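Long-range contacts in dTDP-4-amino-4,6-dideoxyglucose formyltransferase (Mycobacterium tuberculosis CAS/NITR204, PDB 5VYQ), which probably transfers a formyl group from a reduced folate cofactor to the sugar amine of dTDP-4-amino-4,6-dideoxyglucose: residues Ile72-His83 and Leu92-Pro103; Gln115-Gly126 and Ser154-Leu162. All coordinates share one frame; numbering follows the deposited sequence.

Contact 1 of 2, residues Ile72-His83 and Leu92-Pro103; sequences IVERYDLVLSFH and LIDGVRCVNVHP. With LI (lithium ion), chain M; NA (sodium ion), chain G; NA (sodium ion), chain H; 0FX (dTDP-4-amino-4,6-dideoxyglucose), chain D.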
loop_
_atom_site.group_PDB
_atom_site.type_symbol
_atom_site.label_atom_id
_atom_site.label_comp_id
_atom_site.label_asym_id
_atom_site.label_seq_id
_atom_site.Cartn_x
_atom_site.Cartn_y
_atom_site.Cartn_z
ATOM N N ILE A 72 44.748 13.239 -2.756
ATOM C CA ILE A 72 44.313 11.847 -2.543
ATOM C C ILE A 72 45.294 10.829 -3.129
ATOM O O ILE A 72 45.699 9.875 -2.452
ATOM C CB ILE A 72 42.872 11.633 -3.056
ATOM C CG1 ILE A 72 41.857 12.462 -2.268
ATOM C CG2 ILE A 72 42.498 10.181 -2.999
ATOM C CD1 ILE A 72 40.531 12.645 -2.962
ATOM N N VAL A 73 45.693 11.026 -4.383
ATOM C CA VAL A 73 46.605 10.121 -5.035
ATOM C C VAL A 73 47.950 10.098 -4.294
ATOM O O VAL A 73 48.523 9.041 -4.064
ATOM C CB VAL A 73 46.768 10.487 -6.531
ATOM C CG1 VAL A 73 47.961 9.798 -7.210
ATOM C CG2 VAL A 73 45.507 10.178 -7.306
ATOM N N GLU A 74 48.421 11.256 -3.854
ATOM C CA GLU A 74 49.692 11.302 -3.128
ATOM C C GLU A 74 49.647 10.554 -1.782
ATOM O O GLU A 74 50.554 9.768 -1.474
ATOM C CB GLU A 74 50.100 12.749 -2.878
ATOM C CG GLU A 74 51.344 12.974 -2.021
ATOM C CD GLU A 74 51.520 14.453 -1.712
ATOM O OE1 GLU A 74 51.302 14.852 -0.554
ATOM O OE2 GLU A 74 51.861 15.225 -2.634
ATOM N N ARG A 75 48.599 10.787 -1.009
ATOM C CA ARG A 75 48.540 10.370 0.383
ATOM C C ARG A 75 47.993 8.982 0.666
ATOM O O ARG A 75 48.228 8.466 1.771
ATOM C CB ARG A 75 47.732 11.384 1.152
ATOM C CG ARG A 75 48.511 12.688 1.079
ATOM C CD ARG A 75 47.723 13.791 1.689
ATOM N NE ARG A 75 48.411 15.044 1.388
ATOM C CZ ARG A 75 47.873 16.253 1.527
ATOM N NH1 ARG A 75 46.636 16.394 1.999
ATOM N NH2 ARG A 75 48.605 17.311 1.158
ATOM N N TYR A 76 47.198 8.431 -0.260
ATOM C CA TYR A 76 46.565 7.148 0.003
ATOM C C TYR A 76 47.072 6.063 -0.925
ATOM O O TYR A 76 47.509 6.355 -2.020
ATOM C CB TYR A 76 45.047 7.244 -0.064
ATOM C CG TYR A 76 44.449 8.167 0.967
ATOM C CD1 TYR A 76 44.167 7.721 2.245
ATOM C CD2 TYR A 76 44.173 9.476 0.655
ATOM C CE1 TYR A 76 43.637 8.562 3.191
ATOM C CE2 TYR A 76 43.659 10.333 1.603
ATOM C CZ TYR A 76 43.385 9.885 2.879
ATOM O OH TYR A 76 42.801 10.778 3.772
ATOM N N ASP A 77 47.001 4.819 -0.464
ATOM C CA ASP A 77 47.345 3.648 -1.234
ATOM C C ASP A 77 46.117 3.005 -1.853
ATOM O O ASP A 77 46.261 2.202 -2.767
ATOM C CB ASP A 77 48.065 2.618 -0.373
ATOM C CG ASP A 77 49.346 3.198 0.256
ATOM O OD1 ASP A 77 50.169 3.763 -0.502
ATOM O OD2 ASP A 77 49.447 3.076 1.492
ATOM N N LEU A 78 44.945 3.262 -1.300
ATOM C CA LEU A 78 43.694 2.599 -1.727
ATOM C C LEU A 78 42.538 3.556 -1.415
ATOM O O LEU A 78 42.480 4.148 -0.331
ATOM C CB LEU A 78 43.524 1.316 -0.933
ATOM C CG LEU A 78 42.182 0.577 -1.038
ATOM C CD1 LEU A 78 41.941 0.135 -2.483
ATOM C CD2 LEU A 78 42.077 -0.619 -0.088
ATOM N N VAL A 79 41.633 3.737 -2.356
ATOM C CA VAL A 79 40.448 4.550 -2.117
ATOM C C VAL A 79 39.228 3.629 -2.286
ATOM O O VAL A 79 39.071 2.984 -3.311
ATOM C CB VAL A 79 40.375 5.750 -3.093
ATOM C CG1 VAL A 79 39.139 6.576 -2.848
ATOM C CG2 VAL A 79 41.595 6.627 -2.925
ATOM N N LEU A 80 38.364 3.632 -1.293
ATOM C CA LEU A 80 37.103 2.888 -1.377
ATOM C C LEU A 80 35.896 3.793 -1.493
ATOM O O LEU A 80 35.739 4.754 -0.749
ATOM C CB LEU A 80 36.964 2.059 -0.122
ATOM C CG LEU A 80 38.106 1.127 0.223
ATOM C CD1 LEU A 80 37.827 0.321 1.474
ATOM C CD2 LEU A 80 38.450 0.202 -0.931
ATOM N N SER A 81 35.043 3.472 -2.461
ATOM C CA SER A 81 33.713 4.074 -2.568
ATOM C C SER A 81 32.718 3.162 -1.857
ATOM O O SER A 81 32.424 2.049 -2.328
ATOM C CB SER A 81 33.326 4.273 -4.030
ATOM O OG SER A 81 31.916 4.480 -4.204
ATOM N N PHE A 82 32.234 3.631 -0.705
ATOM C CA PHE A 82 31.165 2.995 0.031
ATOM C C PHE A 82 29.915 3.805 -0.278
ATOM O O PHE A 82 29.444 4.582 0.544
ATOM C CB PHE A 82 31.515 2.925 1.521
ATOM C CG PHE A 82 32.355 1.745 1.945
ATOM C CD1 PHE A 82 33.237 1.133 1.097
ATOM C CD2 PHE A 82 32.259 1.259 3.236
ATOM C CE1 PHE A 82 34.022 0.070 1.523
ATOM C CE2 PHE A 82 33.023 0.179 3.669
ATOM C CZ PHE A 82 33.941 -0.393 2.818
ATOM N N HIS A 83 29.404 3.641 -1.513
ATOM C CA HIS A 83 28.270 4.399 -1.972
ATOM C C HIS A 83 28.570 5.894 -1.974
ATOM O O HIS A 83 27.772 6.718 -1.484
ATOM C CB HIS A 83 26.993 4.199 -1.144
ATOM C CG HIS A 83 26.496 2.789 -0.970
ATOM N ND1 HIS A 83 25.159 2.543 -0.727
ATOM C CD2 HIS A 83 27.117 1.585 -0.903
ATOM C CE1 HIS A 83 24.980 1.248 -0.530
ATOM N NE2 HIS A 83 26.147 0.643 -0.660
ATOM N N LEU A 92 42.009 10.346 -10.673
ATOM C CA LEU A 92 41.952 9.656 -9.412
ATOM C C LEU A 92 42.005 8.167 -9.683
ATOM O O LEU A 92 42.877 7.496 -9.155
ATOM C CB LEU A 92 40.681 9.999 -8.639
ATOM C CG LEU A 92 40.485 9.248 -7.321
ATOM C CD1 LEU A 92 41.652 9.500 -6.377
ATOM C CD2 LEU A 92 39.190 9.685 -6.653
ATOM N N ILE A 93 41.127 7.673 -10.560
ATOM C CA ILE A 93 41.069 6.245 -10.798
ATOM C C ILE A 93 42.331 5.711 -11.485
ATOM O O ILE A 93 42.713 4.565 -11.263
ATOM C CB ILE A 93 39.812 5.825 -11.537
ATOM C CG1 ILE A 93 39.723 6.448 -12.893
ATOM C CG2 ILE A 93 38.557 6.140 -10.713
ATOM C CD1 ILE A 93 38.630 5.811 -13.744
ATOM N N ASP A 94 42.978 6.573 -12.242
ATOM C CA ASP A 94 44.183 6.210 -12.965
ATOM C C ASP A 94 45.416 6.278 -12.074
ATOM O O ASP A 94 46.448 5.654 -12.453
ATOM C CB ASP A 94 44.449 7.112 -14.182
ATOM C CG ASP A 94 43.369 7.084 -15.265
ATOM O OD1 ASP A 94 42.517 6.154 -15.303
ATOM O OD2 ASP A 94 43.439 7.983 -16.128
ATOM N N GLY A 95 45.330 6.997 -10.939
ATOM C CA GLY A 95 46.516 7.261 -10.105
ATOM C C GLY A 95 46.578 6.531 -8.780
ATOM O O GLY A 95 47.612 6.553 -8.072
ATOM N N VAL A 96 45.489 5.863 -8.405
ATOM C CA VAL A 96 45.483 5.056 -7.187
ATOM C C VAL A 96 44.440 3.946 -7.351
ATOM O O VAL A 96 43.435 4.180 -8.033
ATOM C CB VAL A 96 45.239 5.891 -5.929
ATOM C CG1 VAL A 96 43.867 6.579 -5.983
ATOM C CG2 VAL A 96 45.487 5.034 -4.672
ATOM N N ARG A 97 44.679 2.797 -6.729
ATOM C CA ARG A 97 43.688 1.701 -6.800
ATOM C C ARG A 97 42.401 2.145 -6.129
ATOM O O ARG A 97 42.402 2.551 -4.974
ATOM C CB ARG A 97 44.245 0.441 -6.132
ATOM C CG ARG A 97 43.376 -0.797 -6.390
ATOM C CD ARG A 97 44.143 -2.072 -6.092
ATOM N NE ARG A 97 44.719 -2.090 -4.740
ATOM C CZ ARG A 97 44.151 -2.619 -3.668
ATOM N NH1 ARG A 97 44.736 -2.530 -2.489
ATOM N NH2 ARG A 97 42.990 -3.245 -3.747
ATOM N N CYS A 98 41.287 2.090 -6.871
ATOM C CA CYS A 98 40.009 2.501 -6.342
ATOM C C CYS A 98 39.064 1.305 -6.468
ATOM O O CYS A 98 39.035 0.616 -7.502
ATOM C CB CYS A 98 39.409 3.679 -7.125
ATOM S SG CYS A 98 40.345 5.230 -7.017
ATOM N N VAL A 99 38.306 1.076 -5.410
ATOM C CA VAL A 99 37.402 -0.061 -5.317
ATOM C C VAL A 99 36.057 0.448 -4.857
ATOM O O VAL A 99 35.975 1.257 -3.942
ATOM C CB VAL A 99 37.991 -1.097 -4.329
ATOM C CG1 VAL A 99 37.019 -2.214 -3.985
ATOM C CG2 VAL A 99 39.224 -1.715 -4.942
ATOM N N ASN A 100 35.007 -0.060 -5.495
ATOM C CA ASN A 100 33.631 0.263 -5.219
ATOM C C ASN A 100 32.909 -0.908 -4.575
ATOM O O ASN A 100 33.120 -2.058 -4.945
ATOM C CB ASN A 100 32.940 0.586 -6.546
ATOM C CG ASN A 100 31.574 1.192 -6.367
ATOM O OD1 ASN A 100 31.351 2.031 -5.485
ATOM N ND2 ASN A 100 30.656 0.856 -7.273
ATOM N N VAL A 101 32.069 -0.574 -3.603
ATOM C CA VAL A 101 31.115 -1.508 -3.072
ATOM C C VAL A 101 29.716 -1.087 -3.510
ATOM O O VAL A 101 29.204 -0.056 -3.087
ATOM C CB VAL A 101 31.172 -1.576 -1.545
ATOM C CG1 VAL A 101 30.084 -2.508 -1.036
ATOM C CG2 VAL A 101 32.578 -1.925 -1.081
ATOM N N HIS A 102 29.184 -1.874 -4.420
ATOM C CA HIS A 102 27.988 -1.508 -5.193
ATOM C C HIS A 102 26.829 -2.431 -4.855
ATOM O O HIS A 102 26.964 -3.686 -4.965
ATOM C CB HIS A 102 28.268 -1.670 -6.665
ATOM C CG HIS A 102 27.085 -1.520 -7.568
ATOM N ND1 HIS A 102 26.301 -0.377 -7.616
ATOM C CD2 HIS A 102 26.606 -2.352 -8.526
ATOM C CE1 HIS A 102 25.355 -0.554 -8.523
ATOM N NE2 HIS A 102 25.513 -1.742 -9.076
ATOM N N PRO A 103 25.688 -1.839 -4.485
ATOM C CA PRO A 103 24.520 -2.650 -4.142
ATOM C C PRO A 103 23.696 -3.065 -5.382
ATOM O O PRO A 103 22.468 -2.912 -5.441
ATOM C CB PRO A 103 23.762 -1.733 -3.169
ATOM C CG PRO A 103 23.998 -0.383 -3.759
ATOM C CD PRO A 103 25.434 -0.410 -4.246
HETATM LI LI LI M . 27.259 1.897 -7.976
HETATM NA NA NA G . 49.077 6.783 -3.711
HETATM NA NA NA H . 50.972 3.713 3.449
HETATM O O4P 0FX D . 22.133 2.775 -1.990
HETATM P P2 0FX D . 22.648 4.096 -2.450
HETATM O O3P 0FX D . 23.670 4.766 -1.560
HETATM O O1G 0FX D . 23.117 3.766 -3.959
HETATM C C1G 0FX D . 23.166 4.750 -4.977
HETATM C C2G 0FX D . 23.112 4.003 -6.315
HETATM O O2G 0FX D . 21.911 3.218 -6.290
HETATM C C3G 0FX D . 24.314 3.049 -6.418
HETATM O O3G 0FX D . 24.210 2.180 -7.573
HETATM C C4G 0FX D . 25.598 3.863 -6.325
HETATM N N4A 0FX D . 26.716 2.891 -6.363
HETATM C C5G 0FX D . 25.578 4.670 -5.026
HETATM C C6G 0FX D . 26.699 5.705 -5.098
HETATM O O5G 0FX D . 24.397 5.474 -4.857
HETATM O OPP 0FX D . 21.448 5.131 -2.740
HETATM P P 0FX D . 20.496 5.931 -1.711
HETATM O O1P 0FX D . 20.269 7.259 -2.324
HETATM O O2P 0FX D . 21.035 5.767 -0.313
HETATM O O5 0FX D . 19.110 5.126 -1.743
HETATM C C5 0FX D . 18.974 3.859 -1.142
HETATM C C4 0FX D . 17.686 3.220 -1.623
HETATM O O4 0FX D . 16.598 4.015 -1.157
HETATM C C3 0FX D . 17.458 3.167 -3.133
HETATM O O3 0FX D . 18.064 1.998 -3.697
HETATM C C2 0FX D . 15.953 3.122 -3.315
HETATM C C1 0FX D . 15.547 3.968 -2.129
HETATM N N11 0FX D . 15.240 5.348 -2.523
HETATM C C61 0FX D . 16.050 6.405 -2.306
HETATM C C51 0FX D . 15.674 7.683 -2.673
HETATM C C5A 0FX D . 16.630 8.829 -2.452
HETATM C C21 0FX D . 13.958 5.624 -2.992
HETATM O O21 0FX D . 13.136 4.614 -3.158
HETATM N N31 0FX D . 13.564 6.842 -3.367
HETATM C C41 0FX D . 14.401 7.883 -3.155
HETATM O O41 0FX D . 13.966 9.107 -3.517
HETATM O O HOH W 1 46.820 -0.486 -2.774
HETATM O O HOH W 2 47.281 2.089 -5.538
HETATM O O HOH W 3 50.324 4.960 -2.828
HETATM O O HOH W 4 28.777 2.313 -4.330
HETATM O O HOH W 5 48.915 5.907 -5.776
HETATM O O HOH W 6 51.153 7.441 -4.033
HETATM O O HOH W 7 51.699 3.859 5.684
HETATM O O HOH W 8 51.476 5.677 2.944
#
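Pro103 lies over one face of the His83 imidazole in a CH-pi contact, CD standing 4.2 Å from the ring centroid and shifted toward the rim. At the edge of that ring ND1 donates to 0FX O3P over 2.8 Å, and NE2 bonds to Glu166, so both nitrogens fix its rotation. Leu78 CD1 sits over the centre of the Arg97 guanidinium, 3.7 Å from CZ; a bend at chi3 (54°) brings the flat group there, and NH2 goes on to Ile177 O. His102 has 0FX O3G in plane at its edge, while its ND1 binds the lithium ion at 2.5 Å, a site shared with Asp137 and 0FX N4A. Four backbone hydrogen bonds join the parallel strands: Val79 pairs with Arg97 O and Val99 N, Ser81 with Val99 O and Val101 N. Ser81 OG donates to Asn100 OD1 over 2.8 Å, tilted from the carbonyl plane; both residues line the folinic acid pocket. Between helices 65-75 and 90-95, Leu92 CD1 packs on Ile72 CG2 at 3.5 Å. This is a beta-alpha-beta crossover in the central sheet: strand 24-28 flanks strand 78-82, strand 125-131 flanks strand 97-102, and helix 155-179 packs against Leu80 and Val101.

Contact 2 of 2, residues Gln115-Gly126 and Ser154-Leu162; sequences QVFSIIDGQKVG and SSGSVYARL. With 0FX (dTDP-4-amino-4,6-dideoxyglucose), chain D.
Helix 115-121 and helix 155-162 pass 9.8 Å apart at 120°, coming nearest at Val116 and Ser155, while Val125 and Gly126 come up beside Leu162. Gln115 is the knob here, set into a hole made by Ser155, Val158, Tyr159 and Leu162. Its CG stands between the backbone N and the carbonyl carbon (chi1 72°), and a second bend at chi2 (-74°) folds the amide along the facing helix, with CB left against Val158 CG1 at 3.7 Å. Both N-H groups of NE2 are spent: one runs almost straight, in the amide plane, to Ser155 OG at 2.8 Å, the other equally straight to 0FX O3 at 2.9 Å. Ser155 OG is also bonded to His225 ND1 and has the methyl Val116 CG2 beside it. One turn further on, the Tyr159 ring lays a face over the ligand's deoxyribose, C4 above the ring centre, and its OH donates to 0FX O4P over 2.6 Å.

Around this polar centre aliphatic side chains fill in. Ile119 CD1 reaches the first turn of the partner helix, 3.5 Å from Ser155 N. Val125 CG1 meets Val158 CG1 obliquely at 4.1 Å, and Leu162 CD2 rests 3.5 Å from Gly126 O. Separately, a capping box of Ser154 and Ser157 closes the helix start; Ser154 N donates to Ser157 OG, and the return bond from Ser157 N is weak.

Chemically, a chain of hydrogen bonds links His225, Ser155, Gln115 and the ligand along one side of the pocket. With both N-H groups engaged, the amide's rotation is probably well fixed, and the sugar hydroxyl meets a donor already held by Ser155.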
loop_
_atom_site.group_PDB
_atom_site.type_symbol
_atom_site.label_atom_id
_atom_site.label_comp_id
_atom_site.label_asym_id
_atom_site.label_seq_id
_atom_site.Cartn_x
_atom_site.Cartn_y
_atom_site.Cartn_z
ATOM N N GLN A 115 17.911 -2.715 -7.388
ATOM C CA GLN A 115 16.824 -3.653 -7.030
ATOM C C GLN A 115 15.481 -3.142 -7.592
ATOM O O GLN A 115 14.606 -3.953 -7.854
ATOM C CB GLN A 115 16.684 -3.869 -5.515
ATOM C CG GLN A 115 16.106 -2.724 -4.652
ATOM C CD GLN A 115 17.052 -1.581 -4.433
ATOM O OE1 GLN A 115 18.263 -1.682 -4.724
ATOM N NE2 GLN A 115 16.513 -0.461 -3.982
ATOM N N VAL A 116 15.312 -1.831 -7.744
ATOM C CA VAL A 116 14.086 -1.294 -8.343
ATOM C C VAL A 116 13.916 -1.889 -9.730
ATOM O O VAL A 116 12.887 -2.456 -10.080
ATOM C CB VAL A 116 14.065 0.245 -8.396
ATOM C CG1 VAL A 116 12.856 0.711 -9.159
ATOM C CG2 VAL A 116 14.155 0.846 -6.998
ATOM N N PHE A 117 14.985 -1.844 -10.494
ATOM C CA PHE A 117 14.959 -2.269 -11.869
ATOM C C PHE A 117 14.924 -3.797 -11.939
ATOM O O PHE A 117 14.225 -4.387 -12.811
ATOM C CB PHE A 117 16.141 -1.631 -12.627
ATOM C CG PHE A 117 16.013 -0.161 -12.777
ATOM C CD1 PHE A 117 15.277 0.362 -13.834
ATOM C CD2 PHE A 117 16.576 0.713 -11.848
ATOM C CE1 PHE A 117 15.147 1.713 -14.025
ATOM C CE2 PHE A 117 16.423 2.073 -12.034
ATOM C CZ PHE A 117 15.699 2.570 -13.095
ATOM N N SER A 118 15.601 -4.479 -11.017
ATOM C CA SER A 118 15.561 -5.941 -11.049
ATOM C C SER A 118 14.230 -6.559 -10.629
ATOM O O SER A 118 13.838 -7.629 -11.119
ATOM C CB SER A 118 16.669 -6.528 -10.180
ATOM O OG SER A 118 17.908 -6.407 -10.846
ATOM N N ILE A 119 13.525 -5.898 -9.729
ATOM C CA ILE A 119 12.181 -6.372 -9.402
ATOM C C ILE A 119 11.326 -6.403 -10.661
ATOM O O ILE A 119 10.494 -7.289 -10.828
ATOM C CB ILE A 119 11.540 -5.488 -8.308
ATOM C CG1 ILE A 119 12.218 -5.848 -6.983
ATOM C CG2 ILE A 119 10.034 -5.701 -8.166
ATOM C CD1 ILE A 119 12.032 -4.885 -5.856
ATOM N N ILE A 120 11.473 -5.399 -11.485
ATOM C CA ILE A 120 10.682 -5.300 -12.715
ATOM C C ILE A 120 11.189 -6.222 -13.798
ATOM O O ILE A 120 10.380 -6.859 -14.473
ATOM C CB ILE A 120 10.644 -3.863 -13.231
ATOM C CG1 ILE A 120 9.790 -3.013 -12.282
ATOM C CG2 ILE A 120 10.214 -3.772 -14.710
ATOM C CD1 ILE A 120 10.056 -1.545 -12.444
ATOM N N ASP A 121 12.503 -6.285 -14.008
ATOM C CA ASP A 121 12.998 -7.040 -15.148
ATOM C C ASP A 121 13.433 -8.469 -14.890
ATOM O O ASP A 121 13.731 -9.174 -15.841
ATOM C CB ASP A 121 14.040 -6.257 -15.945
ATOM C CG ASP A 121 15.407 -6.162 -15.285
ATOM O OD1 ASP A 121 15.604 -6.799 -14.244
ATOM O OD2 ASP A 121 16.242 -5.393 -15.862
ATOM N N GLY A 122 13.526 -8.909 -13.648
ATOM C CA GLY A 122 13.886 -10.299 -13.306
ATOM C C GLY A 122 15.367 -10.597 -13.340
ATOM O O GLY A 122 15.789 -11.747 -13.125
ATOM N N GLN A 123 16.189 -9.581 -13.597
ATOM C CA GLN A 123 17.625 -9.769 -13.583
ATOM C C GLN A 123 18.099 -9.948 -12.156
ATOM O O GLN A 123 17.424 -9.511 -11.252
ATOM C CB GLN A 123 18.356 -8.601 -14.250
ATOM C CG GLN A 123 18.092 -8.535 -15.758
ATOM C CD GLN A 123 19.109 -7.651 -16.456
ATOM O OE1 GLN A 123 20.104 -8.148 -17.000
ATOM N NE2 GLN A 123 18.894 -6.346 -16.403
ATOM N N LYS A 124 19.252 -10.555 -11.954
ATOM C CA LYS A 124 19.817 -10.711 -10.606
ATOM C C LYS A 124 20.047 -9.370 -9.944
ATOM O O LYS A 124 20.351 -8.388 -10.602
ATOM C CB LYS A 124 21.152 -11.399 -10.631
ATOM C CG LYS A 124 21.010 -12.878 -10.964
ATOM C CD LYS A 124 22.361 -13.579 -11.030
ATOM C CE LYS A 124 22.151 -15.018 -11.541
ATOM N NZ LYS A 124 23.366 -15.792 -11.189
ATOM N N VAL A 125 19.958 -9.379 -8.631
ATOM C CA VAL A 125 20.465 -8.279 -7.837
ATOM C C VAL A 125 21.308 -8.875 -6.710
ATOM O O VAL A 125 21.308 -10.080 -6.420
ATOM C CB VAL A 125 19.317 -7.367 -7.316
ATOM C CG1 VAL A 125 18.599 -8.025 -6.147
ATOM C CG2 VAL A 125 19.850 -5.964 -6.969
ATOM N N GLY A 126 22.040 -8.021 -6.017
ATOM C CA GLY A 126 22.995 -8.485 -4.994
ATOM C C GLY A 126 23.985 -7.357 -4.762
ATOM O O GLY A 126 23.630 -6.192 -4.956
ATOM N N SER A 154 9.536 -5.752 -1.788
ATOM C CA SER A 154 9.554 -4.418 -2.364
ATOM C C SER A 154 10.992 -3.960 -2.481
ATOM O O SER A 154 11.908 -4.643 -1.977
ATOM C CB SER A 154 8.772 -3.509 -1.409
ATOM O OG SER A 154 9.325 -3.594 -0.120
ATOM N N SER A 155 11.184 -2.813 -3.107
ATOM C CA SER A 155 12.513 -2.197 -3.072
ATOM C C SER A 155 13.067 -2.107 -1.639
ATOM O O SER A 155 14.224 -2.460 -1.343
ATOM C CB SER A 155 12.508 -0.847 -3.754
ATOM O OG SER A 155 13.727 -0.169 -3.484
ATOM N N GLY A 156 12.237 -1.684 -0.693
ATOM C CA GLY A 156 12.707 -1.462 0.673
ATOM C C GLY A 156 13.130 -2.760 1.347
ATOM O O GLY A 156 14.145 -2.825 2.014
ATOM N N SER A 157 12.363 -3.830 1.174
ATOM C CA SER A 157 12.687 -5.075 1.831
ATOM C C SER A 157 13.936 -5.717 1.212
ATOM O O SER A 157 14.761 -6.277 1.935
ATOM C CB SER A 157 11.524 -6.039 1.881
ATOM O OG SER A 157 11.084 -6.481 0.608
ATOM N N VAL A 158 14.083 -5.634 -0.103
ATOM C CA VAL A 158 15.290 -6.166 -0.760
ATOM C C VAL A 158 16.522 -5.366 -0.317
ATOM O O VAL A 158 17.569 -5.921 0.026
ATOM C CB VAL A 158 15.187 -6.183 -2.273
ATOM C CG1 VAL A 158 16.539 -6.545 -2.916
ATOM C CG2 VAL A 158 14.054 -7.109 -2.709
ATOM N N TYR A 159 16.392 -4.051 -0.292
ATOM C CA TYR A 159 17.508 -3.168 0.040
ATOM C C TYR A 159 18.035 -3.456 1.447
ATOM O O TYR A 159 19.246 -3.485 1.655
ATOM C CB TYR A 159 17.047 -1.716 -0.048
ATOM C CG TYR A 159 18.186 -0.732 0.017
ATOM C CD1 TYR A 159 19.078 -0.570 -1.014
ATOM C CD2 TYR A 159 18.404 -0.032 1.179
ATOM C CE1 TYR A 159 20.136 0.335 -0.914
ATOM C CE2 TYR A 159 19.462 0.846 1.316
ATOM C CZ TYR A 159 20.322 1.024 0.260
ATOM O OH TYR A 159 21.347 1.912 0.355
ATOM N N ALA A 160 17.158 -3.720 2.400
ATOM C CA ALA A 160 17.586 -4.026 3.748
ATOM C C ALA A 160 18.444 -5.282 3.752
ATOM O O ALA A 160 19.510 -5.316 4.407
ATOM C CB ALA A 160 16.396 -4.161 4.676
ATOM N N ARG A 161 18.067 -6.287 2.964
ATOM C CA ARG A 161 18.897 -7.481 2.837
ATOM C C ARG A 161 20.202 -7.181 2.088
ATOM O O ARG A 161 21.270 -7.705 2.443
ATOM C CB ARG A 161 18.132 -8.645 2.189
ATOM C CG ARG A 161 16.921 -9.125 3.008
ATOM C CD ARG A 161 16.403 -10.533 2.731
ATOM N NE ARG A 161 16.126 -10.758 1.322
ATOM C CZ ARG A 161 14.998 -10.391 0.729
ATOM N NH1 ARG A 161 14.865 -10.600 -0.558
ATOM N NH2 ARG A 161 14.022 -9.781 1.422
ATOM N N LEU A 162 20.157 -6.329 1.068
ATOM C CA LEU A 162 21.386 -5.885 0.412
ATOM C C LEU A 162 22.396 -5.248 1.351
ATOM O O LEU A 162 23.601 -5.521 1.248
ATOM C CB LEU A 162 21.123 -4.947 -0.776
ATOM C CG LEU A 162 20.331 -5.557 -1.910
ATOM C CD1 LEU A 162 20.069 -4.479 -2.961
ATOM C CD2 LEU A 162 21.055 -6.678 -2.581
HETATM O O4P 0FX D . 22.133 2.775 -1.990
HETATM P P2 0FX D . 22.648 4.096 -2.450
HETATM O O3P 0FX D . 23.670 4.766 -1.560
HETATM O O1G 0FX D . 23.117 3.766 -3.959
HETATM C C1G 0FX D . 23.166 4.750 -4.977
HETATM C C2G 0FX D . 23.112 4.003 -6.315
HETATM O O2G 0FX D . 21.911 3.218 -6.290
HETATM C C3G 0FX D . 24.314 3.049 -6.418
HETATM O O3G 0FX D . 24.210 2.180 -7.573
HETATM C C4G 0FX D . 25.598 3.863 -6.325
HETATM N N4A 0FX D . 26.716 2.891 -6.363
HETATM C C5G 0FX D . 25.578 4.670 -5.026
HETATM C C6G 0FX D . 26.699 5.705 -5.098
HETATM O O5G 0FX D . 24.397 5.474 -4.857
HETATM O OPP 0FX D . 21.448 5.131 -2.740
HETATM P P 0FX D . 20.496 5.931 -1.711
HETATM O O1P 0FX D . 20.269 7.259 -2.324
HETATM O O2P 0FX D . 21.035 5.767 -0.313
HETATM O O5 0FX D . 19.110 5.126 -1.743
HETATM C C5 0FX D . 18.974 3.859 -1.142
HETATM C C4 0FX D . 17.686 3.220 -1.623
HETATM O O4 0FX D . 16.598 4.015 -1.157
HETATM C C3 0FX D . 17.458 3.167 -3.133
HETATM O O3 0FX D . 18.064 1.998 -3.697
HETATM C C2 0FX D . 15.953 3.122 -3.315
HETATM C C1 0FX D . 15.547 3.968 -2.129
HETATM N N11 0FX D . 15.240 5.348 -2.523
HETATM C C61 0FX D . 16.050 6.405 -2.306
HETATM C C51 0FX D . 15.674 7.683 -2.673
HETATM C C5A 0FX D . 16.630 8.829 -2.452
HETATM C C21 0FX D . 13.958 5.624 -2.992
HETATM O O21 0FX D . 13.136 4.614 -3.158
HETATM N N31 0FX D . 13.564 6.842 -3.367
HETATM C C41 0FX D . 14.401 7.883 -3.155
HETATM O O41 0FX D . 13.966 9.107 -3.517
#

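Overall arrangement
The centres of contacts 1 and 2 lie about 26 Å apart, on opposite sides of the chain's centre, yet their inner ends meet at the ligand. Pro103 O comes within 3.8 Å of Leu162 CD1, and His83 CE1 within 3.8 Å of Tyr159 OH. His83 and Tyr159 bond different oxygens, O3P and O4P, of one phosphate of 0FX, so the pyrophosphate marks the junction. On one side of it, contact 1 reaches the amino sugar, the lithium ion and the folinic acid; on the other, contact 2 takes the deoxyribose. Both also share the central sheet, where strands 97-102 and 125-131 are neighbours. The sodium ions bound by contact 1 sit at its far end, away from this pocket.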